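Local coordinates for protein serine protease inhibitor 1 (Coprinopsis cinerea, PDB 3VWC) that probably inhibits serine-type endopeptidases, as a beta-trefoil protein of the I66 family of peptidase inhibitors, at residues I2-V13 with A137-V146; N14-L22 with I33-N44. One frame throughout, in Å; residues are numbered along the deposited sequence. Where two conformers were deposited one is given.

Contact 1 (I2-V13 with A137-V146); sequences IKPGTYEVTSKV and ATELFTFTQV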
loop_
_atom_site.group_PDB
_atom_site.type_symbol
_atom_site.label_atom_id
_atom_site.label_comp_id
_atom_site.label_asym_id
_atom_site.label_seq_id
_atom_site.Cartn_x
_atom_site.Cartn_y
_atom_site.Cartn_z
ATOM N N ILE A 2 2.283 13.443 -0.503
ATOM C CA ILE A 2 3.455 12.846 0.104
ATOM C C ILE A 2 4.624 13.251 -0.785
ATOM O O ILE A 2 4.457 13.404 -2.004
ATOM C CB ILE A 2 3.317 11.272 0.191
ATOM C CG1 ILE A 2 4.513 10.658 0.890
ATOM C CG2 ILE A 2 3.154 10.679 -1.198
ATOM C CD1 ILE A 2 4.421 9.106 1.113
ATOM N N LYS A 3 5.775 13.482 -0.181
ATOM C CA LYS A 3 6.925 13.916 -0.960
ATOM C C LYS A 3 7.367 12.723 -1.805
ATOM O O LYS A 3 7.509 11.624 -1.286
ATOM C CB LYS A 3 8.061 14.368 -0.023
ATOM C CG LYS A 3 9.239 14.962 -0.769
ATOM C CD LYS A 3 10.218 15.591 0.204
ATOM C CE LYS A 3 11.191 14.543 0.705
ATOM N NZ LYS A 3 11.939 14.970 1.926
ATOM N N PRO A 4 7.497 12.904 -3.124
ATOM C CA PRO A 4 8.069 11.799 -3.904
ATOM C C PRO A 4 9.452 11.379 -3.421
ATOM O O PRO A 4 10.251 12.205 -2.933
ATOM C CB PRO A 4 8.152 12.375 -5.330
ATOM C CG PRO A 4 7.301 13.586 -5.334
ATOM C CD PRO A 4 7.252 14.108 -3.943
ATOM N N GLY A 5 9.728 10.084 -3.512
ATOM C CA GLY A 5 11.006 9.541 -3.094
ATOM C C GLY A 5 10.830 8.069 -2.781
ATOM O O GLY A 5 9.866 7.444 -3.236
ATOM N N THR A 6 11.750 7.550 -1.987
ATOM C CA THR A 6 11.859 6.115 -1.754
ATOM C C THR A 6 11.573 5.879 -0.261
ATOM O O THR A 6 12.115 6.579 0.612
ATOM C CB THR A 6 13.296 5.587 -2.107
ATOM O OG1 THR A 6 13.542 5.736 -3.514
ATOM C CG2 THR A 6 13.465 4.131 -1.713
ATOM N N TYR A 7 10.696 4.901 0.016
ATOM C CA TYR A 7 10.108 4.679 1.353
ATOM C C TYR A 7 10.049 3.214 1.761
ATOM O O TYR A 7 9.663 2.368 0.943
ATOM C CB TYR A 7 8.658 5.186 1.359
ATOM C CG TYR A 7 8.552 6.687 1.275
ATOM C CD1 TYR A 7 8.472 7.478 2.414
ATOM C CD2 TYR A 7 8.494 7.327 0.027
ATOM C CE1 TYR A 7 8.360 8.832 2.346
ATOM C CE2 TYR A 7 8.380 8.712 -0.052
ATOM C CZ TYR A 7 8.300 9.447 1.104
ATOM O OH TYR A 7 8.188 10.816 1.082
ATOM N N GLU A 8 10.218 2.957 3.056
ATOM C CA GLU A 8 9.812 1.682 3.658
ATOM C C GLU A 8 8.379 1.855 4.138
ATOM O O GLU A 8 7.979 2.961 4.501
ATOM C CB GLU A 8 10.685 1.343 4.863
ATOM C CG GLU A 8 12.104 0.951 4.479
ATOM C CD GLU A 8 12.718 -0.037 5.466
ATOM O OE1 GLU A 8 12.267 -0.078 6.636
ATOM O OE2 GLU A 8 13.627 -0.796 5.059
ATOM N N VAL A 9 7.566 0.847 3.896
ATOM C CA VAL A 9 6.132 0.947 4.226
ATOM C C VAL A 9 5.712 -0.153 5.188
ATOM O O VAL A 9 5.945 -1.318 4.895
ATOM C CB VAL A 9 5.261 0.871 2.954
ATOM C CG1 VAL A 9 3.776 1.001 3.281
ATOM C CG2 VAL A 9 5.700 1.897 1.950
ATOM N N THR A 10 5.145 0.193 6.345
ATOM C CA THR A 10 4.621 -0.813 7.276
ATOM C C THR A 10 3.144 -0.569 7.550
ATOM O O THR A 10 2.640 0.540 7.372
ATOM C CB THR A 10 5.330 -0.754 8.635
ATOM O OG1 THR A 10 5.298 0.606 9.129
ATOM C CG2 THR A 10 6.787 -1.199 8.464
ATOM N N SER A 11 2.458 -1.644 7.884
ATOM C CA SER A 11 1.057 -1.609 8.324
ATOM C C SER A 11 0.914 -1.242 9.789
ATOM O O SER A 11 1.585 -1.803 10.623
ATOM C CB SER A 11 0.434 -2.974 8.098
ATOM O OG SER A 11 -0.850 -3.086 8.739
ATOM N N LYS A 12 0.011 -0.317 10.122
ATOM C CA LYS A 12 -0.205 0.030 11.509
ATOM C C LYS A 12 -0.871 -1.097 12.299
ATOM O O LYS A 12 -0.832 -1.089 13.525
ATOM C CB LYS A 12 -1.058 1.307 11.604
ATOM C CG LYS A 12 -0.275 2.611 11.270
ATOM C CD LYS A 12 0.593 3.109 12.437
ATOM C CE LYS A 12 -0.204 3.942 13.386
ATOM N NZ LYS A 12 0.607 4.142 14.618
ATOM N N VAL A 13 -1.482 -2.061 11.602
ATOM C CA VAL A 13 -2.123 -3.220 12.285
ATOM C C VAL A 13 -1.086 -3.999 13.089
ATOM O O VAL A 13 -1.356 -4.436 14.222
ATOM C CB VAL A 13 -2.697 -4.213 11.246
ATOM C CG1 VAL A 13 -3.166 -5.553 11.932
ATOM C CG2 VAL A 13 -3.846 -3.543 10.587
ATOM N N ALA A 137 -6.670 0.903 12.366
ATOM C CA ALA A 137 -5.299 0.642 11.989
ATOM C C ALA A 137 -5.165 -0.150 10.684
ATOM O O ALA A 137 -4.085 -0.084 10.018
ATOM C CB ALA A 137 -4.577 -0.142 13.128
ATOM N N THR A 138 -6.223 -0.914 10.376
ATOM C CA THR A 138 -6.293 -1.702 9.147
ATOM C C THR A 138 -6.130 -0.841 7.879
ATOM O O THR A 138 -5.806 -1.364 6.808
ATOM C CB THR A 138 -7.647 -2.366 9.072
ATOM O OG1 THR A 138 -8.612 -1.306 9.155
ATOM C CG2 THR A 138 -7.800 -3.364 10.242
ATOM N N GLU A 139 -6.304 0.474 7.993
ATOM C CA GLU A 139 -6.312 1.359 6.818
ATOM C C GLU A 139 -5.180 2.370 6.869
ATOM O O GLU A 139 -5.082 3.219 5.999
ATOM C CB GLU A 139 -7.660 2.119 6.746
ATOM C CG GLU A 139 -8.836 1.122 6.700
ATOM C CD GLU A 139 -10.185 1.802 6.666
ATOM O OE1 GLU A 139 -10.232 2.980 7.136
ATOM O OE2 GLU A 139 -11.177 1.151 6.308
ATOM N N LEU A 140 -4.270 2.200 7.843
ATOM C CA LEU A 140 -3.162 3.147 8.062
ATOM C C LEU A 140 -1.797 2.505 7.813
ATOM O O LEU A 140 -1.559 1.342 8.210
ATOM C CB LEU A 140 -3.245 3.687 9.505
ATOM C CG LEU A 140 -4.563 4.467 9.770
ATOM C CD1 LEU A 140 -4.511 4.786 11.256
ATOM C CD2 LEU A 140 -4.647 5.771 8.940
ATOM N N PHE A 141 -0.937 3.235 7.122
ATOM C CA PHE A 141 0.400 2.770 6.779
ATOM C C PHE A 141 1.416 3.828 7.172
ATOM O O PHE A 141 1.215 4.993 6.909
ATOM C CB PHE A 141 0.409 2.541 5.267
ATOM C CG PHE A 141 -0.536 1.472 4.871
ATOM C CD1 PHE A 141 -1.894 1.757 4.717
ATOM C CD2 PHE A 141 -0.169 0.133 4.925
ATOM C CE1 PHE A 141 -2.835 0.743 4.478
ATOM C CE2 PHE A 141 -1.084 -0.850 4.653
ATOM C CZ PHE A 141 -2.422 -0.575 4.489
ATOM N N THR A 142 2.568 3.388 7.670
ATOM C CA THR A 142 3.681 4.290 7.930
ATOM C C THR A 142 4.658 4.291 6.773
ATOM O O THR A 142 5.145 3.200 6.384
ATOM C CB THR A 142 4.411 3.918 9.220
ATOM O OG1 THR A 142 3.479 3.891 10.301
ATOM C CG2 THR A 142 5.499 4.950 9.592
ATOM N N PHE A 143 4.829 5.427 6.115
ATOM C CA PHE A 143 5.776 5.555 4.985
ATOM C C PHE A 143 6.985 6.296 5.546
ATOM O O PHE A 143 6.864 7.469 5.934
ATOM C CB PHE A 143 5.194 6.404 3.860
ATOM C CG PHE A 143 4.288 5.665 2.923
ATOM C CD1 PHE A 143 3.045 5.159 3.344
ATOM C CD2 PHE A 143 4.645 5.505 1.594
ATOM C CE1 PHE A 143 2.165 4.527 2.442
ATOM C CE2 PHE A 143 3.799 4.877 0.697
ATOM C CZ PHE A 143 2.560 4.352 1.114
ATOM N N THR A 144 8.117 5.596 5.649
ATOM C CA THR A 144 9.329 6.172 6.240
ATOM C C THR A 144 10.394 6.343 5.156
ATOM O O THR A 144 10.819 5.365 4.516
ATOM C CB THR A 144 9.896 5.298 7.374
ATOM O OG1 THR A 144 8.887 5.094 8.380
ATOM C CG2 THR A 144 11.041 6.013 8.032
ATOM N N GLN A 145 10.727 7.606 4.871
ATOM C CA GLN A 145 11.655 7.948 3.800
ATOM C C GLN A 145 13.043 7.401 4.093
ATOM O O GLN A 145 13.556 7.554 5.203
ATOM C CB GLN A 145 11.721 9.456 3.616
ATOM C CG GLN A 145 12.431 9.823 2.311
ATOM C CD GLN A 145 12.171 11.249 1.894
ATOM O OE1 GLN A 145 11.681 12.064 2.682
ATOM N NE2 GLN A 145 12.538 11.572 0.661
ATOM N N VAL A 146 13.631 6.742 3.101
ATOM C CA VAL A 146 14.963 6.152 3.245
ATOM C C VAL A 146 16.030 7.253 3.282
ATOM O O VAL A 146 15.907 8.273 2.593
ATOM C CB VAL A 146 15.257 5.176 2.095
ATOM C CG1 VAL A 146 16.750 4.849 2.030
ATOM C CG2 VAL A 146 14.412 3.909 2.239
HETATM O O HOH W 1 13.771 9.395 -1.319
HETATM O O HOH W 2 3.031 1.247 10.697
HETATM O O HOH W 3 -2.642 -1.223 7.741
#
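E8 with T144 and T10 with T142 exchange two backbone hydrogen bonds each, pairing strand 5-11 antiparallel with strand 141-145. V146 N, just past the end of its strand, donates to T6 O (2.9 Å), and K12 N reaches L140 O. The aromatic and aliphatic contacts lie on the face carrying Y7, V9 and F143. F143 turns its edge to the face of the Y7 ring, the planes 70° apart. V9 CG1 takes the place anti to the backbone N (chi1 -179°), which puts CG2 over a face of F143, 3.9 Å from the ring centroid. I2 CD1 lies 3.6 Å from F143 CD2 and also stands over one face of Y7, toward its rim; Q145 CG is over the opposite face, likewise near the rim. Polar contacts mark the ends and the other face. K3 NZ meets Q145 OE1 in the carbonyl plane, on a lone pair (3.0 Å), and Y7 OH donates to K3 O (2.6 Å), tying the ring's outer end to its own segment. On the T10 and T142 face, one water bridges the two OG1 atoms. F97 packs edge-to-face on F143. Joining the first and last strands of the chain in this way is characteristic of the beta-trefoil fold.

Contact 2 (N14-L22 with I33-N44); sequences NGLHVGRPL and IRVLPEDNNSGN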
loop_
_atom_site.group_PDB
_atom_site.type_symbol
_atom_site.label_atom_id
_atom_site.label_comp_id
_atom_site.label_asym_id
_atom_site.label_seq_id
_atom_site.Cartn_x
_atom_site.Cartn_y
_atom_site.Cartn_z
ATOM N N ASN A 14 0.061 -4.236 12.494
ATOM C CA ASN A 14 0.961 -5.260 13.051
ATOM C C ASN A 14 2.410 -4.837 13.019
ATOM O O ASN A 14 3.286 -5.544 13.524
ATOM C CB ASN A 14 0.715 -6.601 12.355
ATOM C CG ASN A 14 0.670 -6.464 10.850
ATOM O OD1 ASN A 14 1.417 -5.692 10.294
ATOM N ND2 ASN A 14 -0.242 -7.183 10.208
ATOM N N GLY A 15 2.690 -3.681 12.415
ATOM C CA GLY A 15 4.059 -3.185 12.270
ATOM C C GLY A 15 4.865 -3.871 11.185
ATOM O O GLY A 15 6.039 -3.528 10.973
ATOM N N LEU A 16 4.249 -4.815 10.484
ATOM C CA LEU A 16 4.955 -5.599 9.444
ATOM C C LEU A 16 5.120 -4.780 8.153
ATOM O O LEU A 16 4.282 -3.925 7.823
ATOM C CB LEU A 16 4.209 -6.891 9.156
ATOM C CG LEU A 16 4.187 -7.867 10.345
ATOM C CD1 LEU A 16 3.384 -9.110 10.053
ATOM C CD2 LEU A 16 5.613 -8.167 10.844
ATOM N N HIS A 17 6.248 -4.948 7.485
ATOM C CA HIS A 17 6.448 -4.343 6.180
ATOM C C HIS A 17 5.420 -4.876 5.218
ATOM O O HIS A 17 5.005 -6.037 5.295
ATOM C CB HIS A 17 7.859 -4.626 5.655
ATOM C CG HIS A 17 8.933 -3.857 6.367
ATOM N ND1 HIS A 17 9.728 -2.930 5.729
ATOM C CD2 HIS A 17 9.269 -3.812 7.672
ATOM C CE1 HIS A 17 10.560 -2.399 6.609
ATOM N NE2 HIS A 17 10.286 -2.904 7.798
ATOM N N VAL A 18 5.050 -4.032 4.272
ATOM C CA VAL A 18 4.216 -4.376 3.136
ATOM C C VAL A 18 5.066 -4.441 1.848
ATOM O O VAL A 18 5.929 -3.579 1.641
ATOM C CB VAL A 18 3.158 -3.259 3.033
ATOM C CG1 VAL A 18 2.281 -3.433 1.808
ATOM C CG2 VAL A 18 2.339 -3.220 4.331
ATOM N N GLY A 19 4.874 -5.473 1.027
ATOM C CA GLY A 19 5.604 -5.513 -0.238
ATOM C C GLY A 19 5.622 -6.930 -0.777
ATOM O O GLY A 19 4.615 -7.645 -0.692
ATOM N N ARG A 20 6.753 -7.332 -1.368
ATOM C CA ARG A 20 6.833 -8.593 -2.073
ATOM C C ARG A 20 7.902 -9.442 -1.427
ATOM O O ARG A 20 8.960 -8.941 -1.047
ATOM C CB ARG A 20 7.087 -8.331 -3.563
ATOM C CG ARG A 20 5.889 -7.768 -4.307
ATOM C CD ARG A 20 6.250 -7.112 -5.652
ATOM N NE ARG A 20 6.715 -8.135 -6.615
ATOM C CZ ARG A 20 7.207 -7.851 -7.821
ATOM N NH1 ARG A 20 7.341 -6.598 -8.238
ATOM N NH2 ARG A 20 7.618 -8.847 -8.610
ATOM N N PRO A 21 7.641 -10.762 -1.331
ATOM C CA PRO A 21 8.592 -11.661 -0.656
ATOM C C PRO A 21 9.769 -12.025 -1.567
ATOM O O PRO A 21 9.762 -11.661 -2.740
ATOM C CB PRO A 21 7.745 -12.919 -0.416
ATOM C CG PRO A 21 6.806 -12.951 -1.542
ATOM C CD PRO A 21 6.426 -11.465 -1.763
ATOM N N LEU A 22 10.761 -12.741 -1.010
ATOM C CA LEU A 22 11.977 -13.104 -1.757
ATOM C C LEU A 22 11.658 -14.103 -2.878
ATOM O O LEU A 22 12.171 -13.968 -3.982
ATOM C CB LEU A 22 13.051 -13.679 -0.810
ATOM C CG LEU A 22 14.468 -13.819 -1.399
ATOM C CD1 LEU A 22 15.118 -12.446 -1.609
ATOM C CD2 LEU A 22 15.363 -14.725 -0.534
ATOM N N ILE A 33 0.781 -8.100 -3.403
ATOM C CA ILE A 33 1.391 -7.288 -2.372
ATOM C C ILE A 33 0.924 -7.788 -1.028
ATOM O O ILE A 33 -0.246 -8.032 -0.839
ATOM C CB ILE A 33 1.066 -5.774 -2.546
ATOM C CG1 ILE A 33 1.604 -5.221 -3.889
ATOM C CG2 ILE A 33 1.646 -4.989 -1.356
ATOM C CD1 ILE A 33 3.075 -5.408 -4.096
ATOM N N ARG A 34 1.886 -8.063 -0.156
ATOM C CA ARG A 34 1.583 -8.800 1.082
ATOM C C ARG A 34 2.065 -8.069 2.342
ATOM O O ARG A 34 2.975 -7.229 2.299
ATOM C CB ARG A 34 2.190 -10.201 1.046
ATOM C CG ARG A 34 1.976 -10.979 -0.242
ATOM C CD ARG A 34 2.904 -12.209 -0.229
ATOM N NE ARG A 34 2.832 -12.942 -1.486
ATOM C CZ ARG A 34 2.068 -14.007 -1.673
ATOM N NH1 ARG A 34 1.245 -14.418 -0.710
ATOM N NH2 ARG A 34 2.116 -14.674 -2.824
ATOM N N VAL A 35 1.542 -8.489 3.507
ATOM C CA VAL A 35 2.289 -8.219 4.723
ATOM C C VAL A 35 3.394 -9.260 4.887
ATOM O O VAL A 35 3.178 -10.438 4.607
ATOM C CB VAL A 35 1.408 -8.139 5.983
ATOM C CG1 VAL A 35 0.698 -6.748 6.070
ATOM C CG2 VAL A 35 0.442 -9.294 6.054
ATOM N N LEU A 36 4.594 -8.794 5.199
ATOM C CA LEU A 36 5.802 -9.653 5.111
ATOM C C LEU A 36 6.296 -10.089 6.478
ATOM O O LEU A 36 6.315 -9.291 7.391
ATOM C CB LEU A 36 6.916 -8.885 4.380
ATOM C CG LEU A 36 6.520 -8.488 2.944
ATOM C CD1 LEU A 36 7.557 -7.583 2.287
ATOM C CD2 LEU A 36 6.316 -9.732 2.056
ATOM N N PRO A 37 6.817 -11.333 6.583
ATOM C CA PRO A 37 7.610 -11.653 7.772
ATOM C C PRO A 37 8.819 -10.724 7.914
ATOM O O PRO A 37 9.404 -10.298 6.900
ATOM C CB PRO A 37 8.099 -13.083 7.484
ATOM C CG PRO A 37 7.247 -13.617 6.368
ATOM C CD PRO A 37 6.922 -12.369 5.546
ATOM N N GLU A 38 9.201 -10.425 9.157
ATOM C CA GLU A 38 10.446 -9.731 9.455
ATOM C C GLU A 38 11.643 -10.360 8.740
ATOM O O GLU A 38 12.538 -9.655 8.280
ATOM C CB GLU A 38 10.702 -9.711 10.965
ATOM C CG GLU A 38 9.888 -8.665 11.747
ATOM C CD GLU A 38 10.050 -7.226 11.233
ATOM O OE1 GLU A 38 9.270 -6.808 10.341
ATOM O OE2 GLU A 38 10.887 -6.480 11.791
ATOM N N ASP A 39 11.648 -11.685 8.640
ATOM C CA ASP A 39 12.780 -12.383 8.041
ATOM C C ASP A 39 12.654 -12.604 6.542
ATOM O O ASP A 39 13.452 -13.332 5.946
ATOM C CB ASP A 39 13.059 -13.706 8.783
ATOM C CG ASP A 39 12.105 -14.834 8.380
ATOM O OD1 ASP A 39 11.066 -14.576 7.730
ATOM O OD2 ASP A 39 12.395 -15.998 8.737
ATOM N N ASN A 40 11.680 -11.947 5.923
ATOM C CA ASN A 40 11.447 -12.102 4.503
ATOM C C ASN A 40 10.793 -10.841 3.928
ATOM O O ASN A 40 9.640 -10.898 3.468
ATOM C CB ASN A 40 10.577 -13.345 4.253
ATOM C CG ASN A 40 10.411 -13.663 2.778
ATOM O OD1 ASN A 40 9.517 -14.428 2.392
ATOM N ND2 ASN A 40 11.269 -13.079 1.944
ATOM N N ASN A 41 11.518 -9.717 4.014
ATOM C CA ASN A 41 11.031 -8.385 3.605
ATOM C C ASN A 41 12.095 -7.448 2.990
ATOM O O ASN A 41 11.840 -6.245 2.762
ATOM C CB ASN A 41 10.327 -7.677 4.779
ATOM C CG ASN A 41 11.286 -7.241 5.882
ATOM O OD1 ASN A 41 10.849 -6.851 6.966
ATOM N ND2 ASN A 41 12.588 -7.266 5.602
ATOM N N SER A 42 13.250 -8.000 2.623
ATOM C CA SER A 42 14.284 -7.198 1.980
ATOM C C SER A 42 13.892 -6.736 0.577
ATOM O O SER A 42 13.063 -7.365 -0.107
ATOM C CB SER A 42 15.614 -7.955 1.941
ATOM O OG SER A 42 15.850 -8.595 3.181
ATOM N N GLY A 43 14.504 -5.632 0.148
ATOM C CA GLY A 43 14.318 -5.111 -1.203
ATOM C C GLY A 43 12.975 -4.434 -1.419
ATOM O O GLY A 43 12.527 -4.281 -2.573
ATOM N N ASN A 44 12.315 -4.074 -0.305
ATOM C CA ASN A 44 10.942 -3.555 -0.348
ATOM C C ASN A 44 10.872 -2.094 -0.003
ATOM O O ASN A 44 9.890 -1.629 0.573
ATOM C CB ASN A 44 10.003 -4.347 0.565
ATOM C CG ASN A 44 9.520 -5.600 -0.090
ATOM O OD1 ASN A 44 8.810 -5.538 -1.098
ATOM N ND2 ASN A 44 10.075 -6.748 0.342
HETATM O O HOH W 4 8.020 -7.071 8.012
HETATM O O HOH W 5 8.140 -1.771 2.676
#
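The H17 imidazole has the N41 amide over one face, toward the rim, with the two planes inclined by 49°. The E38 side chain crosses that of H17 at about a right angle, and its carboxylate approaches the ring obliquely. A water accepts from the backbone N of H17 and lies within hydrogen-bonding distance of L36 O and E38 OE1. At the R34 guanidinium, P21 CD approaches NE obliquely at 3.9 Å; beyond the two segments, R34 NH1 donates to L117 O.

Both polar atoms of the N44 amide bond the R20 backbone. With CG anti to the carbonyl carbon (chi1 -82°), N44 OD1 accepts from R20 N at 2.7 Å, the donor tilted from the carbonyl plane, and N44 ND2 donates to R20 O at 2.8 Å. ND2 also donates to N41 O, from above that carbonyl's plane. Both acceptors, R20 O and N41 O, lie in the plane of the N44 amide, which fixes its rotation. N44 OD1 comes within 3.3 Å of G19 CA, where the strand has no side chain.

Two strand bonds link G19 with R34, and L36 N donates to H17 O at 2.8 Å. L36 lies along the 19-21 backbone, CD1 against G19 N and CD2 against P21 N. On the face of V18 and V35, V18 CG1 packs on I33 CG2 in one of the two V18 conformers, while I33 CD1 packs against R20 CG. R20 itself forms a salt bridge with E24. Within the second segment, P37 to N40 form a type I turn. The whole is a short beta hairpin, strands 18-19 and 31-35, braced by the loop that follows it, within the beta-trefoil.

Contacts 1 and 2 share one sheet and join directly: V9 O and V18 N, and S11 N and L16 O, are probably hydrogen-bonded, so strand 5-11 is paired on with the start of the 14-22 segment. Contact 1 closes the chain, with 123 residues between its segments, and contact 2 is nested inside that loop as a local hairpin. Their centres lie 13 Å apart, contact 1 nearer the centre of the chain. Both are partly buried, yet differently built: contact 1 is a regular antiparallel pair with aromatic rings facing inward, whereas contact 2 has few strand bonds and relies on an asparagine amide, prolines, leucine and waters in its loops.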